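Local coordinates for protein glycosyl hydrolase family 88 (Pedobacter heparinus, PDB 3WIW) that probably removes the unsaturated uronic acid from the non-reducing end of heparin-derived oligosaccharides, as an unsaturated glucuronyl hydrolase of glycoside hydrolase family 88, at residues G157-W162 with I173-N178. Sequence-based numbering, arbitrary orientation. Where two conformers were deposited one is given.
Sequences GAIRSW and IDNLMN
Asn-175 reaches across from the start of helix 175-188 and sets the end of its side chain between Ile-159 and Ser-161, the two residues that receive it on segment 157-162. Its CG lies anti to the backbone N (chi1 -156°), which extends the amide away from the helix toward the other chain segment. Ile-159 meets the outer end of this amide with its aliphatic branches: CG2 comes close to the amide plane, 3.6 Å from Asn-175 OD1, while CD1 lies off to one side of that plane, 4.0 Å from Asn-175 ND2. Ser-161 approaches the same group with its hydroxyl, whose OG is near the amide plane and 2.7 Å from Asn-175 OD1. The carbonyl O of Ile-159 is also near, 3.4 Å from Asn-175 OD1 but well off the plane. OG of Ser-161, anti to its own carbonyl carbon (chi1 -63°), accepts a hydrogen bond from the backbone N of Ile-172, its strongest polar partner, tying this loop to strand 170-172.

His-115 and His-201 also touch the Asn-175 side chain. Asp-174, the predicted proton donor, is hydrogen-bonded through OD1 to His-218 NE2, and Asn-178 ND2 is hydrogen-bonded to OD1 of Asp-116, the predicted nucleophile. The contact thus joins the start of a helix of this alpha6/alpha6-barrel to the end of strand 158-159 and the loop that follows it, next in sequence to the predicted proton donor and about 7 Å, side chain to side chain, from Asp-116. The buried amide is probably modelled turned over, since its OD1 lies against two oxygens; turned back, its NH2 would point at Ser-161 OG and, less directly, lie near Ile-159 O, and might hydrogen-bond to them.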
loop_
_atom_site.group_PDB
_atom_site.type_symbol
_atom_site.label_atom_id
_atom_site.label_comp_id
_atom_site.label_asym_id
_atom_site.label_seq_id
_atom_site.Cartn_x
_atom_site.Cartn_y
_atom_site.Cartn_z
ATOM N N GLY A 157 -12.178 19.144 -5.144
ATOM C CA GLY A 157 -12.666 18.023 -4.361
ATOM C C GLY A 157 -11.638 16.899 -4.224
ATOM O O GLY A 157 -12.016 15.735 -4.085
ATOM N N ALA A 158 -10.342 17.225 -4.252
ATOM C CA ALA A 158 -9.298 16.190 -4.135
ATOM C C ALA A 158 -8.000 16.788 -3.612
ATOM O O ALA A 158 -7.768 17.998 -3.709
ATOM C CB ALA A 158 -9.045 15.501 -5.483
ATOM N N ILE A 159 -7.170 15.924 -3.032
ATOM C CA ILE A 159 -5.793 16.218 -2.692
ATOM C C ILE A 159 -4.946 16.213 -3.958
ATOM O O ILE A 159 -5.044 15.296 -4.786
ATOM C CB ILE A 159 -5.253 15.148 -1.728
ATOM C CG1 ILE A 159 -6.004 15.229 -0.384
ATOM C CG2 ILE A 159 -3.728 15.290 -1.556
ATOM C CD1 ILE A 159 -5.698 14.089 0.544
ATOM N N ARG A 160 -4.148 17.267 -4.138
ATOM C CA ARG A 160 -3.155 17.312 -5.203
ATOM C C ARG A 160 -2.040 16.317 -4.890
ATOM O O ARG A 160 -1.388 16.419 -3.848
ATOM C CB ARG A 160 -2.567 18.716 -5.305
ATOM C CG ARG A 160 -1.700 18.862 -6.537
ATOM C CD ARG A 160 -1.164 20.244 -6.652
ATOM N NE ARG A 160 -0.248 20.346 -7.776
ATOM C CZ ARG A 160 0.149 21.493 -8.313
ATOM N NH1 ARG A 160 -0.318 22.648 -7.846
ATOM N NH2 ARG A 160 1.013 21.471 -9.322
ATOM N N SER A 161 -1.778 15.361 -5.776
ATOM C CA SER A 161 -0.785 14.334 -5.452
ATOM C C SER A 161 0.636 14.885 -5.446
ATOM O O SER A 161 1.403 14.627 -4.498
ATOM C CB SER A 161 -0.895 13.156 -6.415
ATOM O OG SER A 161 -2.156 12.549 -6.279
ATOM N N TRP A 162 0.996 15.664 -6.454
ATOM C CA TRP A 162 2.344 16.217 -6.480
ATOM C C TRP A 162 2.403 17.546 -7.173
ATOM O O TRP A 162 1.451 17.962 -7.837
ATOM C CB TRP A 162 3.337 15.248 -7.105
ATOM C CG TRP A 162 3.078 14.962 -8.561
ATOM C CD1 TRP A 162 3.023 15.867 -9.588
ATOM C CD2 TRP A 162 2.902 13.670 -9.159
ATOM N NE1 TRP A 162 2.794 15.218 -10.776
ATOM C CE2 TRP A 162 2.714 13.870 -10.540
ATOM C CE3 TRP A 162 2.869 12.365 -8.654
ATOM C CZ2 TRP A 162 2.509 12.810 -11.429
ATOM C CZ3 TRP A 162 2.667 11.314 -9.532
ATOM C CH2 TRP A 162 2.484 11.542 -10.907
ATOM N N ILE A 173 -4.099 7.490 -8.656
ATOM C CA ILE A 173 -4.917 6.497 -7.981
ATOM C C ILE A 173 -4.300 6.126 -6.609
ATOM O O ILE A 173 -5.036 5.848 -5.636
ATOM C CB ILE A 173 -5.139 5.258 -8.899
ATOM C CG1 ILE A 173 -6.259 4.375 -8.361
ATOM C CG2 ILE A 173 -3.847 4.422 -9.057
ATOM C CD1 ILE A 173 -7.672 4.969 -8.524
ATOM N N ASP A 174 -2.962 6.121 -6.533
ATOM C CA ASP A 174 -2.248 5.769 -5.294
ATOM C C ASP A 174 -2.669 6.682 -4.124
ATOM O O ASP A 174 -2.552 6.298 -2.956
ATOM C CB ASP A 174 -0.723 5.879 -5.446
ATOM C CG ASP A 174 -0.182 5.485 -6.831
ATOM O OD1 ASP A 174 -0.758 5.845 -7.885
ATOM O OD2 ASP A 174 0.913 4.889 -6.845
ATOM N N ASN A 175 -3.130 7.894 -4.438
ATOM C CA ASN A 175 -3.518 8.889 -3.430
ATOM C C ASN A 175 -4.670 8.346 -2.559
ATOM O O ASN A 175 -4.818 8.787 -1.413
ATOM C CB ASN A 175 -3.880 10.205 -4.143
ATOM C CG ASN A 175 -3.756 11.481 -3.282
ATOM O OD1 ASN A 175 -3.341 12.529 -3.818
ATOM N ND2 ASN A 175 -4.128 11.424 -1.996
ATOM N N LEU A 176 -5.469 7.398 -3.066
ATOM C CA LEU A 176 -6.489 6.771 -2.203
ATOM C C LEU A 176 -5.876 6.208 -0.920
ATOM O O LEU A 176 -6.503 6.231 0.145
ATOM C CB LEU A 176 -7.270 5.672 -2.932
ATOM C CG LEU A 176 -8.202 6.172 -4.039
ATOM C CD1 LEU A 176 -8.556 4.984 -4.931
ATOM C CD2 LEU A 176 -9.462 6.824 -3.459
ATOM N N MET A 177 -4.673 5.643 -1.021
ATOM C CA MET A 177 -4.065 4.980 0.136
ATOM C C MET A 177 -3.744 5.988 1.218
ATOM O O MET A 177 -3.824 5.668 2.406
ATOM C CB MET A 177 -2.800 4.242 -0.296
ATOM C CG MET A 177 -3.063 3.163 -1.347
ATOM S SD MET A 177 -4.058 1.792 -0.735
ATOM C CE MET A 177 -2.893 1.096 0.450
ATOM N N ASN A 178 -3.358 7.194 0.800
ATOM C CA ASN A 178 -2.998 8.268 1.716
ATOM C C ASN A 178 -4.192 8.858 2.464
ATOM O O ASN A 178 -4.016 9.600 3.408
ATOM C CB ASN A 178 -2.200 9.310 0.944
ATOM C CG ASN A 178 -0.823 8.815 0.602
ATOM O OD1 ASN A 178 -0.068 8.426 1.490
ATOM N ND2 ASN A 178 -0.482 8.799 -0.689
#